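Local coordinates for putative vitamin-B12 independent methionine synthase family protein (Listeria monocytogenes, PDB 1YPX) that probably acts as a zinc-dependent methyltransferase of the cobalamin-independent methionine synthase family, passing a methyl group from a folate to homocysteine, at residues 121-124 against 125-129; 254-257 against 258-262. All coordinates share one frame; numbering follows the deposited sequence.

Along the chain the two contacts come in series, neither nested nor crossing, and each joins adjoining residues, so neither closes a long loop. Contact 1 is the last two turns of helix 116-127, and the chain leaves it for strand 132-138 of the parallel barrel sheet. After strands 183-188 and 233-238 comes contact 2, where the loop after strand 233-238, partly unmodelled, reaches the short helix 258-261 ahead of strand 268-272. Side chains of contact 1 pack on helix 35-56 and strand 132-138, those of contact 2 on strands 233-238 and 268-272. Their centres lie 35 Å apart, on opposite sides of the chain's centre, with nearest atoms about 24 Å apart.

Contact 1. Residues 121-124 against 125-129; sequences IFLK and EAVGD
Residues 121-124 and 125-129 form the closing turns of helix 116-127, stitched by i to i+4 bonds from Glu125 N to Ile121 O (3.0 Å), Ala126 N to Phe122 O (3.2 Å) and Val127 N to Leu123 O (3.0 Å). The ladder then slackens: Lys124 O receives only weak bonds, from Val127 N at 3.3 Å and Gly128 N at 3.4 Å, and at Gly128 phi turns positive (95°).

On one flank Glu125 OE1 stands over one face of the Phe122 ring, displaced toward the rim and 3.8 Å from Phe122 CE1, with the ring and carboxylate planes 53° apart. Phe122 also packs on Asn43 and Ile46 of helix 35-56, whose Lys47 makes a long, weak ion pair with Glu125 OE1. On the buried flank two apolar side chains meet. Leu123 CG lies 3.8 Å from Val127 CG2; that methyl stands anti to its own carbonyl carbon, which directs it back along the helix to Leu123. Both side chains also rest on Ala133 of strand 132-138. The Lys124 NZ is hydrogen-bonded to Gly180 O.

Weakening bonds followed by a glycine of positive phi are characteristic of a helix C-terminus, here one packed on the outside of a TIM-barrel-like fold just before the chain enters a strand.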
# COMPACT_ATOMS: atom_id res chain seq x y z
N ILE A 121 4.76 -15.19 5.31
CA ILE A 121 4.77 -16.64 5.17
C ILE A 121 3.41 -17.18 5.63
O ILE A 121 2.83 -18.06 5.00
CB ILE A 121 5.90 -17.26 6.04
CG1 ILE A 121 7.26 -16.78 5.56
CG2 ILE A 121 5.86 -18.77 5.99
CD1 ILE A 121 8.39 -17.13 6.51
N PHE A 122 2.90 -16.65 6.74
CA PHE A 122 1.61 -17.10 7.23
C PHE A 122 0.50 -16.80 6.23
O PHE A 122 -0.28 -17.68 5.90
CB PHE A 122 1.25 -16.40 8.53
CG PHE A 122 -0.09 -16.78 9.05
CD1 PHE A 122 -0.26 -17.96 9.77
CD2 PHE A 122 -1.20 -15.98 8.81
CE1 PHE A 122 -1.51 -18.33 10.24
CE2 PHE A 122 -2.46 -16.34 9.28
CZ PHE A 122 -2.62 -17.52 10.00
N LEU A 123 0.43 -15.55 5.79
CA LEU A 123 -0.56 -15.12 4.83
C LEU A 123 -0.44 -15.98 3.59
O LEU A 123 -1.42 -16.57 3.15
CB LEU A 123 -0.35 -13.67 4.42
CG LEU A 123 -1.23 -13.28 3.23
CD1 LEU A 123 -2.56 -12.80 3.75
CD2 LEU A 123 -0.59 -12.22 2.35
N LYS A 124 0.76 -16.03 3.03
CA LYS A 124 1.02 -16.80 1.83
C LYS A 124 0.45 -18.21 1.98
O LYS A 124 -0.13 -18.76 1.04
CB LYS A 124 2.52 -16.88 1.57
CG LYS A 124 2.89 -17.79 0.44
CD LYS A 124 3.35 -17.01 -0.74
CE LYS A 124 3.79 -17.93 -1.85
NZ LYS A 124 3.99 -17.16 -3.11
N GLU A 125 0.63 -18.78 3.16
CA GLU A 125 0.13 -20.11 3.45
C GLU A 125 -1.37 -20.21 3.19
O GLU A 125 -1.82 -21.10 2.47
CB GLU A 125 0.41 -20.48 4.91
CG GLU A 125 -0.36 -21.70 5.39
CD GLU A 125 -0.90 -21.56 6.82
OE1 GLU A 125 -1.53 -20.51 7.12
OE2 GLU A 125 -0.69 -22.51 7.63
N ALA A 126 -2.13 -19.30 3.78
CA ALA A 126 -3.58 -19.29 3.65
C ALA A 126 -4.14 -18.91 2.28
O ALA A 126 -5.26 -19.27 1.95
CB ALA A 126 -4.17 -18.37 4.69
N VAL A 127 -3.36 -18.18 1.49
CA VAL A 127 -3.81 -17.74 0.18
C VAL A 127 -3.88 -18.85 -0.84
O VAL A 127 -4.86 -18.98 -1.57
CB VAL A 127 -2.91 -16.63 -0.37
CG1 VAL A 127 -3.36 -16.25 -1.77
CG2 VAL A 127 -2.96 -15.42 0.56
N GLY A 128 -2.82 -19.66 -0.89
CA GLY A 128 -2.79 -20.76 -1.83
C GLY A 128 -2.08 -20.41 -3.12
O GLY A 128 -1.43 -19.38 -3.23
N ASP A 129 -2.20 -21.28 -4.12
CA ASP A 129 -1.54 -21.06 -5.39
C ASP A 129 -2.50 -20.55 -6.44
O ASP A 129 -2.08 -20.23 -7.55
CB ASP A 129 -0.91 -22.36 -5.88
CG ASP A 129 -1.91 -23.53 -5.94
OD1 ASP A 129 -1.48 -24.64 -6.33
OD2 ASP A 129 -3.11 -23.32 -5.62

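Contact 2. Residues 254-257 against 258-262; sequences GPVA and ETLFG
Ala257 and Phe261 span the first turn of helix 258-261, with Ala257 at the N-cap position and an inverse gamma turn centred on Val256 just before it. That turn rests on the bond from Ala257 N to Pro255 O, 2.7 Å long. Across the contact the single hydrogen bond, from Phe261 N to Ala257 O, is weak: it is 3.4 Å long, although the N-H points well at the oxygen (160°).

The close packing is on the barrel side. Phe261 has CG anti to its carbonyl carbon (chi1 -49°), which swings the ring back toward the N-cap residue, where Phe261 CE2 lies 4.1 Å from Ala257 CB. Beyond the turn the ring meets Phe269 edge-to-face and makes a cation-pi contact with Lys285; a phosphate ion, probably from the crystallisation liquor, lies about 4 Å from its side chain. Val256 CG2 and Leu260 CD1 make an approximate apolar contact at 4.3 Å, but the placing of CD1 is doubtful, because the model sets it too close to the carbonyl oxygen of Val256. Leu260 continues onto Met236 and Ile238 of strand 233-238 and Phe261 onto Leu271 of strand 268-272, so the short helix packs on the barrel wall through these two residues.

The solvent-facing part is looser. Pro255 and Gly262 are exposed, and the proline has its CB directed away from residues 258-262. Glu258 is partly exposed, yet its chain bends at chi2 (-64°) and folds back over the residues before it. Glu258 CG comes to 3.8 Å from Pro255 O, and Glu258 OE1 stops 3.6 Å from Ala257 C.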
# COMPACT_ATOMS: atom_id res chain seq x y z
N GLY A 254 -2.21 17.34 -9.03
CA GLY A 254 -1.50 17.92 -10.16
C GLY A 254 -0.02 18.12 -9.95
O GLY A 254 0.78 17.77 -10.82
N PRO A 255 0.38 18.70 -8.81
CA PRO A 255 1.81 18.93 -8.55
C PRO A 255 2.62 17.63 -8.56
O PRO A 255 3.44 17.40 -9.46
CB PRO A 255 1.81 19.60 -7.18
CG PRO A 255 0.55 19.08 -6.54
CD PRO A 255 -0.43 19.15 -7.67
N VAL A 256 2.39 16.79 -7.56
CA VAL A 256 3.08 15.52 -7.43
C VAL A 256 2.54 14.51 -8.43
O VAL A 256 2.18 13.40 -8.07
CB VAL A 256 2.93 14.94 -6.01
CG1 VAL A 256 3.59 15.88 -5.01
CG2 VAL A 256 1.45 14.75 -5.67
N ALA A 257 2.50 14.92 -9.69
CA ALA A 257 1.99 14.05 -10.74
C ALA A 257 3.03 13.88 -11.84
O ALA A 257 2.97 12.94 -12.63
CB ALA A 257 0.72 14.63 -11.32
N GLU A 258 3.99 14.81 -11.88
CA GLU A 258 5.05 14.78 -12.88
C GLU A 258 6.10 13.74 -12.54
O GLU A 258 6.38 12.84 -13.34
CB GLU A 258 5.71 16.16 -12.97
CG GLU A 258 4.72 17.31 -13.06
CD GLU A 258 3.87 17.28 -14.33
OE1 GLU A 258 3.13 16.29 -14.52
OE2 GLU A 258 3.96 18.24 -15.12
N THR A 259 6.67 13.86 -11.35
CA THR A 259 7.70 12.94 -10.87
C THR A 259 7.12 11.59 -10.44
O THR A 259 7.82 10.58 -10.43
CB THR A 259 8.48 13.55 -9.67
OG1 THR A 259 7.76 13.29 -8.46
CG2 THR A 259 8.62 15.07 -9.85
N LEU A 260 5.83 11.59 -10.10
CA LEU A 260 5.15 10.38 -9.67
C LEU A 260 4.84 9.42 -10.81
O LEU A 260 5.12 8.23 -10.73
CB LEU A 260 3.85 10.73 -8.94
CG LEU A 260 3.85 10.58 -7.41
CD1 LEU A 260 2.44 10.78 -6.87
CD2 LEU A 260 4.35 9.20 -7.04
N PHE A 261 4.25 9.92 -11.89
CA PHE A 261 3.92 9.04 -12.99
C PHE A 261 4.96 9.07 -14.11
O PHE A 261 4.92 8.25 -15.03
CB PHE A 261 2.54 9.39 -13.54
CG PHE A 261 1.49 9.50 -12.47
CD1 PHE A 261 1.36 8.53 -11.49
CD2 PHE A 261 0.62 10.59 -12.45
CE1 PHE A 261 0.39 8.64 -10.50
CE2 PHE A 261 -0.36 10.71 -11.47
CZ PHE A 261 -0.47 9.73 -10.49
N GLY A 262 5.90 10.01 -14.03
CA GLY A 262 6.92 10.09 -15.06
C GLY A 262 8.30 9.64 -14.62
O GLY A 262 9.04 9.05 -15.40